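Local coordinates for protein arylamine n-acetyltransferase (Mycobacterium smegmatis, PDB 1W5R) that catalyses the transfer of an acetyl group to the nitrogen of arylamines, with acetyl-coenzyme A as the probable donor, at residues 10-14 and 15-19; 53-57 and 58-62; 78-81 and 82-86; 141-145 and 146-150; 185-189 and 190-194. The protein carries 1 engineered substitution. All coordinates share one frame; numbering follows the deposited sequence.

Contact 1. Residues 10-14 and 15-19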
loop_
_atom_site.group_PDB
_atom_site.type_symbol
_atom_site.label_atom_id
_atom_site.label_comp_id
_atom_site.label_asym_id
_atom_site.label_seq_id
_atom_site.Cartn_x
_atom_site.Cartn_y
_atom_site.Cartn_z
ATOM N N GLY A 10 11.237 -29.194 15.818
ATOM C CA GLY A 10 11.761 -28.181 14.911
ATOM C C GLY A 10 10.623 -27.521 14.145
ATOM O O GLY A 10 10.561 -26.288 14.067
ATOM N N TYR A 11 9.714 -28.336 13.606
ATOM C CA TYR A 11 8.575 -27.793 12.846
ATOM C C TYR A 11 7.663 -26.938 13.710
ATOM O O TYR A 11 7.286 -25.833 13.318
ATOM C CB TYR A 11 7.764 -28.895 12.170
ATOM C CG TYR A 11 6.499 -28.377 11.510
ATOM C CD1 TYR A 11 6.533 -27.802 10.238
ATOM C CD2 TYR A 11 5.272 -28.456 12.171
ATOM C CE1 TYR A 11 5.374 -27.308 9.648
ATOM C CE2 TYR A 11 4.107 -27.978 11.590
ATOM C CZ TYR A 11 4.160 -27.418 10.322
ATOM O OH TYR A 11 2.995 -26.955 9.747
ATOM N N LEU A 12 7.340 -27.441 14.898
ATOM C CA LEU A 12 6.439 -26.739 15.803
ATOM C C LEU A 12 7.008 -25.401 16.247
ATOM O O LEU A 12 6.285 -24.415 16.301
ATOM C CB LEU A 12 6.064 -27.620 16.999
ATOM C CG LEU A 12 5.260 -28.868 16.610
ATOM C CD1 LEU A 12 5.288 -29.884 17.762
ATOM C CD2 LEU A 12 3.826 -28.556 16.181
ATOM N N THR A 13 8.306 -25.370 16.554
ATOM C CA THR A 13 9.012 -24.116 16.848
ATOM C C THR A 13 8.984 -23.139 15.660
ATOM O O THR A 13 8.721 -21.945 15.831
ATOM C CB THR A 13 10.472 -24.378 17.280
ATOM O OG1 THR A 13 10.469 -25.186 18.460
ATOM C CG2 THR A 13 11.201 -23.067 17.564
ATOM N N ARG A 14 9.247 -23.667 14.463
ATOM C CA ARG A 14 9.209 -22.899 13.230
ATOM C C ARG A 14 7.879 -22.173 13.058
ATOM O O ARG A 14 7.846 -21.017 12.619
ATOM C CB ARG A 14 9.466 -23.832 12.037
ATOM C CG ARG A 14 9.442 -23.148 10.669
ATOM C CD ARG A 14 10.724 -22.390 10.397
ATOM N NE ARG A 14 10.833 -22.068 8.974
ATOM C CZ ARG A 14 10.759 -20.845 8.461
ATOM N NH1 ARG A 14 10.582 -19.781 9.242
ATOM N NH2 ARG A 14 10.860 -20.682 7.145
ATOM N N ILE A 15 6.784 -22.852 13.392
ATOM C CA ILE A 15 5.444 -22.265 13.221
ATOM C C ILE A 15 4.877 -21.601 14.484
ATOM O O ILE A 15 3.747 -21.122 14.484
ATOM C CB ILE A 15 4.428 -23.248 12.575
ATOM C CG1 ILE A 15 4.065 -24.407 13.517
ATOM C CG2 ILE A 15 4.977 -23.762 11.227
ATOM C CD1 ILE A 15 2.840 -25.205 13.090
ATOM N N GLY A 16 5.677 -21.556 15.547
ATOM C CA GLY A 16 5.293 -20.821 16.754
ATOM C C GLY A 16 4.349 -21.558 17.683
ATOM O O GLY A 16 3.588 -20.929 18.429
ATOM N N LEU A 17 4.397 -22.885 17.635
ATOM C CA LEU A 17 3.671 -23.736 18.574
ATOM C C LEU A 17 4.662 -24.477 19.479
ATOM O O LEU A 17 5.864 -24.517 19.201
ATOM C CB LEU A 17 2.778 -24.736 17.825
ATOM C CG LEU A 17 1.648 -24.208 16.935
ATOM C CD1 LEU A 17 0.919 -25.380 16.299
ATOM C CD2 LEU A 17 0.667 -23.324 17.705
ATOM N N ASP A 18 4.165 -25.046 20.571
ATOM C CA ASP A 18 5.015 -25.847 21.458
ATOM C C ASP A 18 4.287 -27.080 21.976
ATOM O O ASP A 18 3.052 -27.109 22.021
ATOM C CB ASP A 18 5.585 -25.003 22.610
ATOM C CG ASP A 18 4.537 -24.133 23.292
ATOM O OD1 ASP A 18 3.324 -24.422 23.172
ATOM O OD2 ASP A 18 4.939 -23.153 23.962
ATOM N N GLY A 19 5.060 -28.098 22.352
ATOM C CA GLY A 19 4.507 -29.361 22.843
ATOM C C GLY A 19 3.802 -30.154 21.757
ATOM O O GLY A 19 3.504 -29.626 20.683
HETATM O O HOH W 1 8.418 -24.045 20.281
#
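Ile15 folds back against the ring of Tyr11 just where helix 8-14 ends in a Schellman motif. CB of Ile15 sits near the carbonyl oxygen of Tyr11, which also accepts the backbone N-H of Ile15 at 3.0 Å (Ile15 N to Tyr11 O). CG1 lies between the backbone N and the carbonyl carbon (chi1 69°), a rotamer that carries it past two helical carbonyls, Tyr11 O and Leu12 O. From the same CB, CG2 goes over one face of the Tyr11 ring in a CH-pi contact, 4.2 Å from the centroid and offset toward the rim. Beyond CG1, Ile15 CD1 presses on Tyr11 CE2 at 3.4 Å and also nears the OH. That hydroxyl is hydrogen-bonded to His35 ND1, so the ring Ile15 leans on is held at its far end by helix 25-38.

Gly16, with positive phi, turns the chain out of the helix. Gly16 N bonds to Thr13 O and Leu17 N, at 2.8 Å, to Leu12 O. Thr13 OG1 is hydrogen-bonded to Gly9 O, one turn back in the helix. On the outer side one water donates both to Thr13 OG1 and to Leu17 O, the latter at 2.8 Å.

Contact 2. Residues 53-57 and 58-62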
loop_
_atom_site.group_PDB
_atom_site.type_symbol
_atom_site.label_atom_id
_atom_site.label_comp_id
_atom_site.label_asym_id
_atom_site.label_seq_id
_atom_site.Cartn_x
_atom_site.Cartn_y
_atom_site.Cartn_z
ATOM N N ALA A 53 13.041 -31.319 -6.690
ATOM C CA ALA A 53 12.977 -32.678 -7.216
ATOM C C ALA A 53 12.640 -33.717 -6.143
ATOM O O ALA A 53 12.045 -34.753 -6.435
ATOM C CB ALA A 53 14.311 -33.032 -7.875
ATOM N N ASP A 54 13.023 -33.424 -4.908
ATOM C CA ASP A 54 12.992 -34.396 -3.812
ATOM C C ASP A 54 11.943 -33.959 -2.791
ATOM O O ASP A 54 12.109 -32.936 -2.130
ATOM C CB ASP A 54 14.391 -34.452 -3.179
ATOM C CG ASP A 54 14.508 -35.449 -2.036
ATOM O OD1 ASP A 54 13.491 -35.993 -1.554
ATOM O OD2 ASP A 54 15.666 -35.691 -1.619
ATOM N N LEU A 55 10.860 -34.732 -2.689
ATOM C CA LEU A 55 9.771 -34.396 -1.777
ATOM C C LEU A 55 9.724 -35.310 -0.543
ATOM O O LEU A 55 8.679 -35.460 0.102
ATOM C CB LEU A 55 8.433 -34.376 -2.523
ATOM C CG LEU A 55 8.379 -33.384 -3.699
ATOM C CD1 LEU A 55 7.035 -33.516 -4.419
ATOM C CD2 LEU A 55 8.624 -31.923 -3.287
ATOM N N SER A 56 10.861 -35.933 -0.228
ATOM C CA SER A 56 10.994 -36.707 1.001
ATOM C C SER A 56 10.889 -35.822 2.234
ATOM O O SER A 56 11.149 -34.616 2.175
ATOM C CB SER A 56 12.344 -37.432 1.011
ATOM O OG SER A 56 13.416 -36.514 1.133
ATOM N N ALA A 57 10.521 -36.413 3.367
ATOM C CA ALA A 57 10.480 -35.654 4.609
ATOM C C ALA A 57 11.842 -35.035 4.937
ATOM O O ALA A 57 11.926 -33.895 5.387
ATOM C CB ALA A 57 9.987 -36.533 5.765
ATOM N N GLU A 58 12.913 -35.802 4.737
ATOM C CA GLU A 58 14.261 -35.311 5.031
ATOM C C GLU A 58 14.559 -34.018 4.288
ATOM O O GLU A 58 15.037 -33.049 4.882
ATOM C CB GLU A 58 15.320 -36.382 4.693
ATOM C CG GLU A 58 16.756 -35.860 4.735
ATOM C CD GLU A 58 17.816 -36.957 4.604
ATOM O OE1 GLU A 58 17.481 -38.108 4.227
ATOM O OE2 GLU A 58 18.998 -36.654 4.867
ATOM N N ALA A 59 14.266 -34.015 2.988
ATOM C CA ALA A 59 14.527 -32.855 2.153
ATOM C C ALA A 59 13.656 -31.673 2.570
ATOM O O ALA A 59 14.137 -30.552 2.651
ATOM C CB ALA A 59 14.284 -33.190 0.714
ATOM N N LEU A 60 12.371 -31.925 2.812
ATOM C CA LEU A 60 11.450 -30.815 3.087
ATOM C C LEU A 60 11.642 -30.190 4.475
ATOM O O LEU A 60 11.571 -28.964 4.625
ATOM C CB LEU A 60 10.004 -31.254 2.853
ATOM C CG LEU A 60 9.703 -31.686 1.416
ATOM C CD1 LEU A 60 8.229 -32.048 1.269
ATOM C CD2 LEU A 60 10.115 -30.595 0.406
ATOM N N PHE A 61 11.893 -31.027 5.480
ATOM C CA PHE A 61 12.220 -30.506 6.811
ATOM C C PHE A 61 13.531 -29.722 6.770
ATOM O O PHE A 61 13.631 -28.629 7.327
ATOM C CB PHE A 61 12.310 -31.641 7.842
ATOM C CG PHE A 61 10.984 -32.047 8.448
ATOM C CD1 PHE A 61 10.149 -32.959 7.800
ATOM C CD2 PHE A 61 10.588 -31.545 9.699
ATOM C CE1 PHE A 61 8.918 -33.360 8.374
ATOM C CE2 PHE A 61 9.363 -31.944 10.285
ATOM C CZ PHE A 61 8.530 -32.845 9.620
ATOM N N ALA A 62 14.531 -30.257 6.073
ATOM C CA ALA A 62 15.821 -29.586 6.003
ATOM C C ALA A 62 15.693 -28.170 5.436
ATOM O O ALA A 62 16.245 -27.220 5.994
ATOM C CB ALA A 62 16.821 -30.414 5.211
#
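The N-terminus of helix 57-66 is capped by Ser56, the last residue of an Asx turn begun by Asp54. A chi1 of 68° tucks Ser56 OG back over the backbone, and from there it accepts the N-H of Ala59 at 3.2 Å (Ala59 N to Ser56 OG) in a fairly straight bond. The same hydroxyl gives its proton to Asp54 OD1, 2.7 Å from Ser56 OG, on the syn side but out of the carboxylate plane. Ser56 N reaches that oxygen too, nearly along its C-O bond and at 2.9 Å from Asp54 OD1. Both donors come from one face, so OD1 is gripped twice while the carboxylate rests over the methyl of Ala59, with CG 3.6 Å from Ala59 CB.

Leucines pack on another side of this turn: Leu60 sets CG over Ser56 O, CD1 near Leu55 O, and CD2 against Leu55 CD2 at 4.2 Å. One residue on, Ala57 O accepts from Phe61 N at 2.9 Å and also lies in the plane of the Phe61 ring, beside CD1. Leu55 is tied outward as well, its O to Tyr82 OH and its N to Glu193 OE2.

The relay from Ala59 N through Ser56 OG to Asp54 OD1 places a carboxylate beside the positive end of the helix dipole, which would be expected to stabilise its negative charge.

Contact 3. Residues 78-81 and 82-86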
loop_
_atom_site.group_PDB
_atom_site.type_symbol
_atom_site.label_atom_id
_atom_site.label_comp_id
_atom_site.label_asym_id
_atom_site.label_seq_id
_atom_site.Cartn_x
_atom_site.Cartn_y
_atom_site.Cartn_z
ATOM N N GLY A 78 3.661 -31.029 1.146
ATOM C CA GLY A 78 4.447 -32.223 1.438
ATOM C C GLY A 78 4.849 -32.207 2.897
ATOM O O GLY A 78 4.589 -33.169 3.633
ATOM N N LEU A 79 5.457 -31.104 3.335
ATOM C CA LEU A 79 5.879 -30.966 4.718
ATOM C C LEU A 79 4.716 -31.155 5.686
ATOM O O LEU A 79 4.820 -31.921 6.659
ATOM C CB LEU A 79 6.533 -29.591 4.946
ATOM C CG LEU A 79 6.943 -29.264 6.389
ATOM C CD1 LEU A 79 7.987 -30.228 6.895
ATOM C CD2 LEU A 79 7.458 -27.836 6.484
ATOM N N LEU A 80 3.621 -30.439 5.454
ATOM C CA LEU A 80 2.481 -30.528 6.366
ATOM C C LEU A 80 1.904 -31.933 6.380
ATOM O O LEU A 80 1.465 -32.415 7.428
ATOM C CB LEU A 80 1.407 -29.499 5.982
ATOM C CG LEU A 80 0.213 -29.415 6.940
ATOM C CD1 LEU A 80 0.643 -29.244 8.392
ATOM C CD2 LEU A 80 -0.697 -28.269 6.518
ATOM N N GLY A 81 1.912 -32.592 5.228
ATOM C CA GLY A 81 1.465 -33.983 5.137
ATOM C C GLY A 81 2.219 -34.891 6.099
ATOM O O GLY A 81 1.607 -35.670 6.834
ATOM N N TYR A 82 3.546 -34.790 6.115
ATOM C CA TYR A 82 4.370 -35.592 7.029
ATOM C C TYR A 82 4.079 -35.238 8.474
ATOM O O TYR A 82 3.944 -36.132 9.324
ATOM C CB TYR A 82 5.861 -35.386 6.745
ATOM C CG TYR A 82 6.312 -35.902 5.393
ATOM C CD1 TYR A 82 6.882 -35.042 4.437
ATOM C CD2 TYR A 82 6.187 -37.254 5.072
ATOM C CE1 TYR A 82 7.294 -35.531 3.194
ATOM C CE2 TYR A 82 6.593 -37.748 3.844
ATOM C CZ TYR A 82 7.158 -36.887 2.907
ATOM O OH TYR A 82 7.566 -37.365 1.687
ATOM N N VAL A 83 3.959 -33.944 8.753
ATOM C CA VAL A 83 3.704 -33.474 10.113
ATOM C C VAL A 83 2.380 -34.024 10.626
ATOM O O VAL A 83 2.318 -34.554 11.750
ATOM C CB VAL A 83 3.709 -31.929 10.207
ATOM C CG1 VAL A 83 3.138 -31.477 11.538
ATOM C CG2 VAL A 83 5.102 -31.401 10.015
ATOM N N LEU A 84 1.329 -33.925 9.812
ATOM C CA LEU A 84 0.003 -34.359 10.263
ATOM C C LEU A 84 -0.061 -35.864 10.497
ATOM O O LEU A 84 -0.656 -36.312 11.483
ATOM C CB LEU A 84 -1.101 -33.897 9.319
ATOM C CG LEU A 84 -1.282 -32.377 9.210
ATOM C CD1 LEU A 84 -2.331 -32.097 8.169
ATOM C CD2 LEU A 84 -1.634 -31.670 10.540
ATOM N N GLU A 85 0.561 -36.627 9.601
ATOM C CA GLU A 85 0.720 -38.077 9.759
ATOM C C GLU A 85 1.394 -38.435 11.067
ATOM O O GLU A 85 0.939 -39.337 11.796
ATOM C CB GLU A 85 1.595 -38.620 8.640
ATOM C CG GLU A 85 0.862 -38.888 7.389
ATOM C CD GLU A 85 1.670 -39.718 6.415
ATOM O OE1 GLU A 85 2.912 -39.523 6.297
ATOM O OE2 GLU A 85 1.038 -40.547 5.749
ATOM N N GLU A 86 2.488 -37.740 11.361
ATOM C CA GLU A 86 3.275 -38.033 12.551
ATOM C C GLU A 86 2.424 -37.792 13.791
ATOM O O GLU A 86 2.490 -38.563 14.751
ATOM C CB GLU A 86 4.570 -37.207 12.570
ATOM C CG GLU A 86 5.467 -37.410 13.803
ATOM C CD GLU A 86 5.993 -38.835 13.969
ATOM O OE1 GLU A 86 6.005 -39.619 12.990
ATOM O OE2 GLU A 86 6.403 -39.164 15.100
#
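Leu80 and Leu84, one turn apart on helix 73-87, meet through their branches: Leu80 CD1 approaches Leu84 CG at 3.8 Å, while Leu80 CG faces Leu84 CD1. Leu80 has CG anti to its own N (chi1 -175°), which lays its outer carbons alongside Leu84. Leu84 CG in turn lies 3.3 Å from Leu80 O, the carbonyl that accepts Leu84 N. On the neighbouring flank Leu79 CD1 and Val83 CG2 touch more loosely, at 4.4 Å, and CG2 rests closer to Leu79 O.

Tyr82 has CD1 3.1 Å from Gly78 O, the acceptor of its own N-H, its ring meeting that oxygen obliquely. Its hydroxyl is fixed farther out by a hydrogen bond to Leu55 O, and Arg93 adds a cation-pi contact with the ring. Glu85 lays CB and CG along Gly81 O and sends its carboxylate to a salt bridge with Arg93.

Around this shell, Phe61 covers Leu79 and Val83, Tyr11 touches Leu79, Leu80 and Val83, and Leu28 backs Leu84. This is the i to i+4 packing of a central helix in the bundle of the arylamine N-acetyltransferase fold, whose catalytic cysteine, here an engineered glutamine, belongs near the start of this helix.

Contact 4. Residues 141-145 and 146-150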
loop_
_atom_site.group_PDB
_atom_site.type_symbol
_atom_site.label_atom_id
_atom_site.label_comp_id
_atom_site.label_asym_id
_atom_site.label_seq_id
_atom_site.Cartn_x
_atom_site.Cartn_y
_atom_site.Cartn_z
ATOM N N PRO A 141 -8.693 -25.512 7.466
ATOM C CA PRO A 141 -9.150 -26.727 6.820
ATOM C C PRO A 141 -10.637 -26.556 6.510
ATOM O O PRO A 141 -11.344 -25.877 7.271
ATOM C CB PRO A 141 -8.967 -27.795 7.908
ATOM C CG PRO A 141 -9.027 -27.065 9.183
ATOM C CD PRO A 141 -8.455 -25.694 8.913
ATOM N N ILE A 142 -11.109 -27.128 5.409
ATOM C CA ILE A 142 -12.549 -27.116 5.123
ATOM C C ILE A 142 -13.009 -28.537 4.889
ATOM O O ILE A 142 -12.192 -29.416 4.616
ATOM C CB ILE A 142 -12.942 -26.188 3.927
ATOM C CG1 ILE A 142 -12.392 -26.724 2.594
ATOM C CG2 ILE A 142 -12.505 -24.743 4.191
ATOM C CD1 ILE A 142 -12.878 -25.967 1.366
ATOM N N ARG A 143 -14.307 -28.780 5.026
ATOM C CA ARG A 143 -14.829 -30.122 4.780
ATOM C C ARG A 143 -14.681 -30.455 3.309
ATOM O O ARG A 143 -15.044 -29.666 2.453
ATOM C CB ARG A 143 -16.286 -30.258 5.235
ATOM C CG ARG A 143 -16.506 -29.961 6.710
ATOM C CD ARG A 143 -17.885 -30.401 7.186
ATOM N NE ARG A 143 -18.927 -29.966 6.257
ATOM C CZ ARG A 143 -19.419 -28.729 6.197
ATOM N NH1 ARG A 143 -18.963 -27.784 7.010
ATOM N NH2 ARG A 143 -20.366 -28.433 5.317
ATOM N N LEU A 144 -14.130 -31.611 2.986
ATOM C CA LEU A 144 -13.999 -32.040 1.591
ATOM C C LEU A 144 -15.379 -32.592 1.192
ATOM O O LEU A 144 -15.648 -33.800 1.190
ATOM C CB LEU A 144 -12.862 -33.077 1.444
ATOM C CG LEU A 144 -12.366 -33.378 0.024
ATOM C CD1 LEU A 144 -12.909 -32.348 -0.970
ATOM C CD2 LEU A 144 -10.845 -33.385 -0.023
ATOM N N GLU A 145 -16.236 -31.662 0.904
ATOM C CA GLU A 145 -17.627 -31.889 0.625
ATOM C C GLU A 145 -18.095 -30.863 -0.396
ATOM O O GLU A 145 -18.011 -29.653 -0.154
ATOM C CB GLU A 145 -18.415 -31.788 1.927
ATOM C CG GLU A 145 -19.904 -32.059 1.827
ATOM C CD GLU A 145 -20.711 -31.488 2.994
ATOM O OE1 GLU A 145 -21.951 -31.367 2.841
ATOM O OE2 GLU A 145 -20.106 -31.183 4.039
ATOM N N ALA A 146 -18.569 -31.339 -1.538
ATOM C CA ALA A 146 -19.041 -30.435 -2.562
ATOM C C ALA A 146 -20.399 -29.872 -2.236
ATOM O O ALA A 146 -21.276 -30.566 -1.725
ATOM C CB ALA A 146 -19.076 -31.140 -3.926
ATOM N N GLY A 147 -20.584 -28.589 -2.542
ATOM C CA GLY A 147 -21.884 -27.935 -2.399
ATOM C C GLY A 147 -21.892 -26.675 -1.546
ATOM O O GLY A 147 -22.110 -25.575 -2.065
ATOM N N PRO A 148 -21.677 -26.825 -0.227
ATOM C CA PRO A 148 -21.841 -25.656 0.647
ATOM C C PRO A 148 -20.727 -24.621 0.556
ATOM O O PRO A 148 -19.547 -24.954 0.367
ATOM C CB PRO A 148 -21.847 -26.253 2.062
ATOM C CG PRO A 148 -21.870 -27.744 1.901
ATOM C CD PRO A 148 -21.332 -28.038 0.537
ATOM N N VAL A 149 -21.109 -23.361 0.704
ATOM C CA VAL A 149 -20.158 -22.298 0.960
ATOM C C VAL A 149 -19.655 -22.473 2.381
ATOM O O VAL A 149 -20.450 -22.648 3.320
ATOM C CB VAL A 149 -20.809 -20.920 0.807
ATOM C CG1 VAL A 149 -19.894 -19.830 1.349
ATOM C CG2 VAL A 149 -21.158 -20.655 -0.643
ATOM N N GLN A 150 -18.336 -22.467 2.542
ATOM C CA GLN A 150 -17.748 -22.668 3.850
ATOM C C GLN A 150 -16.930 -21.458 4.255
ATOM O O GLN A 150 -16.091 -20.976 3.479
ATOM C CB GLN A 150 -16.865 -23.917 3.848
ATOM C CG GLN A 150 -17.601 -25.196 3.481
ATOM C CD GLN A 150 -16.735 -26.420 3.676
ATOM O OE1 GLN A 150 -16.255 -26.682 4.781
ATOM N NE2 GLN A 150 -16.520 -27.172 2.599
HETATM O O HOH W 2 -17.769 -26.882 -0.107
#
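Gln150 pushes its primary amide against the backbone of Arg143 and is satisfied there at both ends. OE1 takes the N-H of Arg143 at 2.9 Å (Arg143 N to Gln150 OE1), in the carbonyl plane and on a lone pair. NE2 donates to Arg143 O, also 2.9 Å away and on a lone pair, with that oxygen only 2° out of the amide plane. The extended chain of Gln150 brings the group this far, and the pair of bonds fixes its flip. NE2 spends its other hydrogen on a water, 3.0 Å from it, which itself donates to Glu145 O and Pro148 O.

OE1 also lies over one face of the Arg143 guanidinium, near its rim; the amide and guanidinium planes are 32° apart. Arg143 NE and NH2 both hold one oxygen, Glu145 OE2, side-on, with NE at 2.8 Å from OE2; the partner is in the guanidinium plane. Pro148 CG touches both side chains, 3.7 Å from Glu145 OE1 and close to Arg143 NH2.

Strands 142-143 and 149-150 are the two outermost strands of the eight-stranded antiparallel sheet. Gln150 joins them by side chain, while Ile142 pairs with Leu128 of strand 127-129 and Gln150 with Tyr157 of strand 157-162.

Contact 5. Residues 185-189 and 190-194; sequences EPRPR and IDLEV
Pro188, the N-cap of helix 189-201, lays its ring against the carboxylate of Asp191, and this is the close-packed part of the contact. Pro188 CD comes to 3.4 Å from Asp191 OD2, and CG nears the carboxylate carbon. Asp191 CG stands anti to its carbonyl carbon (chi1 -70°), a choice that turns the acid back over the first turn and onto the proline. Beneath it Pro188 O receives weak bonds from Asp191 N and Leu192 N, while Arg189 O takes a firmer one from Glu193 N at 2.8 Å. Leu192 is the buried member, and its CD2 reaches Arg187 CB at 4.1 Å.

Toward solvent the fit slackens and water takes over. A water 2.8 Å from Asp191 OD2 donates to it and accepts from Arg187 NH1, which also forms a salt bridge with Glu185 OE1 at 2.9 Å. Arg189, bent at chi3, and Glu193 form only a long salt bridge, 3.7 Å from NE to OE2. OE2 sits off the plane of the guanidinium, where none of its hydrogens is aimed; a second water links Arg189 NE to Glu193 OE1 instead.

Glu193 OE2 accepts from Leu55 N, and Arg189 NH1 makes a weak hydrogen bond with Tyr82 OH. The attraction between Arg189 and Glu193 is thus probably one of charge alone, with directional bonding left to the water, Leu55 N and, weakly, Tyr82 OH.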
loop_
_atom_site.group_PDB
_atom_site.type_symbol
_atom_site.label_atom_id
_atom_site.label_comp_id
_atom_site.label_asym_id
_atom_site.label_seq_id
_atom_site.Cartn_x
_atom_site.Cartn_y
_atom_site.Cartn_z
ATOM N N GLU A 185 -8.195 -39.114 -5.928
ATOM C CA GLU A 185 -7.312 -40.284 -6.059
ATOM C C GLU A 185 -5.985 -40.027 -5.325
ATOM O O GLU A 185 -5.256 -39.092 -5.678
ATOM C CB GLU A 185 -7.039 -40.591 -7.528
ATOM C CG GLU A 185 -6.137 -41.811 -7.744
ATOM C CD GLU A 185 -5.724 -42.001 -9.197
ATOM O OE1 GLU A 185 -6.278 -41.322 -10.096
ATOM O OE2 GLU A 185 -4.823 -42.848 -9.448
ATOM N N PRO A 186 -5.672 -40.827 -4.289
ATOM C CA PRO A 186 -4.404 -40.626 -3.595
ATOM C C PRO A 186 -3.204 -40.837 -4.525
ATOM O O PRO A 186 -3.183 -41.789 -5.333
ATOM C CB PRO A 186 -4.424 -41.700 -2.506
ATOM C CG PRO A 186 -5.894 -41.963 -2.282
ATOM C CD PRO A 186 -6.458 -41.916 -3.671
ATOM N N ARG A 187 -2.204 -39.966 -4.390
ATOM C CA ARG A 187 -1.043 -39.991 -5.268
ATOM C C ARG A 187 0.190 -40.455 -4.525
ATOM O O ARG A 187 0.413 -40.072 -3.369
ATOM C CB ARG A 187 -0.761 -38.599 -5.851
ATOM C CG ARG A 187 -1.936 -37.932 -6.535
ATOM C CD ARG A 187 -2.376 -38.767 -7.721
ATOM N NE ARG A 187 -3.405 -38.089 -8.501
ATOM C CZ ARG A 187 -4.041 -38.623 -9.534
ATOM N NH1 ARG A 187 -3.755 -39.866 -9.935
ATOM N NH2 ARG A 187 -4.951 -37.905 -10.177
ATOM N N PRO A 188 1.005 -41.303 -5.182
ATOM C CA PRO A 188 2.259 -41.667 -4.566
ATOM C C PRO A 188 3.275 -40.542 -4.705
ATOM O O PRO A 188 3.168 -39.705 -5.622
ATOM C CB PRO A 188 2.715 -42.869 -5.401
ATOM C CG PRO A 188 2.157 -42.615 -6.759
ATOM C CD PRO A 188 0.827 -41.913 -6.509
ATOM N N ARG A 189 4.274 -40.549 -3.830
ATOM C CA ARG A 189 5.257 -39.469 -3.811
ATOM C C ARG A 189 5.922 -39.255 -5.166
ATOM O O ARG A 189 6.134 -38.118 -5.584
ATOM C CB ARG A 189 6.303 -39.683 -2.719
ATOM C CG ARG A 189 7.265 -38.519 -2.586
ATOM C CD ARG A 189 8.126 -38.646 -1.358
ATOM N NE ARG A 189 9.168 -39.655 -1.505
ATOM C CZ ARG A 189 9.773 -40.257 -0.485
ATOM N NH1 ARG A 189 9.423 -39.974 0.768
ATOM N NH2 ARG A 189 10.719 -41.153 -0.716
ATOM N N ILE A 190 6.258 -40.344 -5.849
ATOM C CA ILE A 190 6.939 -40.209 -7.129
ATOM C C ILE A 190 6.135 -39.397 -8.157
ATOM O O ILE A 190 6.711 -38.648 -8.951
ATOM C CB ILE A 190 7.386 -41.592 -7.705
ATOM C CG1 ILE A 190 8.273 -41.410 -8.949
ATOM C CG2 ILE A 190 6.196 -42.477 -8.027
ATOM C CD1 ILE A 190 9.562 -40.654 -8.703
ATOM N N ASP A 191 4.814 -39.568 -8.165
ATOM C CA ASP A 191 3.980 -38.831 -9.124
ATOM C C ASP A 191 3.965 -37.334 -8.786
ATOM O O ASP A 191 3.894 -36.495 -9.681
ATOM C CB ASP A 191 2.538 -39.357 -9.164
ATOM C CG ASP A 191 2.425 -40.747 -9.788
ATOM O OD1 ASP A 191 3.455 -41.309 -10.208
ATOM O OD2 ASP A 191 1.281 -41.266 -9.850
ATOM N N LEU A 192 4.002 -37.019 -7.495
ATOM C CA LEU A 192 4.165 -35.626 -7.055
ATOM C C LEU A 192 5.538 -35.086 -7.456
ATOM O O LEU A 192 5.658 -33.934 -7.869
ATOM C CB LEU A 192 3.971 -35.530 -5.535
ATOM C CG LEU A 192 2.592 -35.991 -5.033
ATOM C CD1 LEU A 192 2.537 -35.866 -3.517
ATOM C CD2 LEU A 192 1.473 -35.169 -5.688
ATOM N N GLU A 193 6.570 -35.916 -7.327
ATOM C CA GLU A 193 7.918 -35.513 -7.713
ATOM C C GLU A 193 8.050 -35.245 -9.219
ATOM O O GLU A 193 8.783 -34.342 -9.614
ATOM C CB GLU A 193 8.941 -36.548 -7.222
ATOM C CG GLU A 193 9.161 -36.420 -5.711
ATOM C CD GLU A 193 10.029 -37.499 -5.074
ATOM O OE1 GLU A 193 10.179 -38.607 -5.640
ATOM O OE2 GLU A 193 10.538 -37.232 -3.973
ATOM N N VAL A 194 7.343 -36.009 -10.060
ATOM C CA VAL A 194 7.356 -35.767 -11.515
ATOM C C VAL A 194 6.682 -34.403 -11.811
ATOM O O VAL A 194 7.169 -33.606 -12.610
ATOM C CB VAL A 194 6.662 -36.927 -12.271
ATOM C CG1 VAL A 194 6.408 -36.598 -13.729
ATOM C CG2 VAL A 194 7.500 -38.216 -12.141
HETATM O O HOH W 3 -1.404 -41.635 -9.334
HETATM O O HOH W 4 10.171 -40.950 -4.116
#

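All five contacts are local, and they follow in series along the chain. Contacts 1, 2 and 3 belong to helices 8-14, 57-66 and 73-87, which pack on one another: Tyr11 of contact 1 touches Phe61 of contact 2 and Val83 of contact 3. Contacts 2 and 3 are closest, with centres 11 Å apart. Contact 5, at the start of helix 189-201, joins this cluster where Glu193 and Arg189 meet the loop ahead of helix 57-66. Contact 4 stands apart, its centre 30 Å from that of contact 2, at the edges of the eight-stranded sheet. Together they sample the helical bundle and the sheet that build the family's papain-like fold.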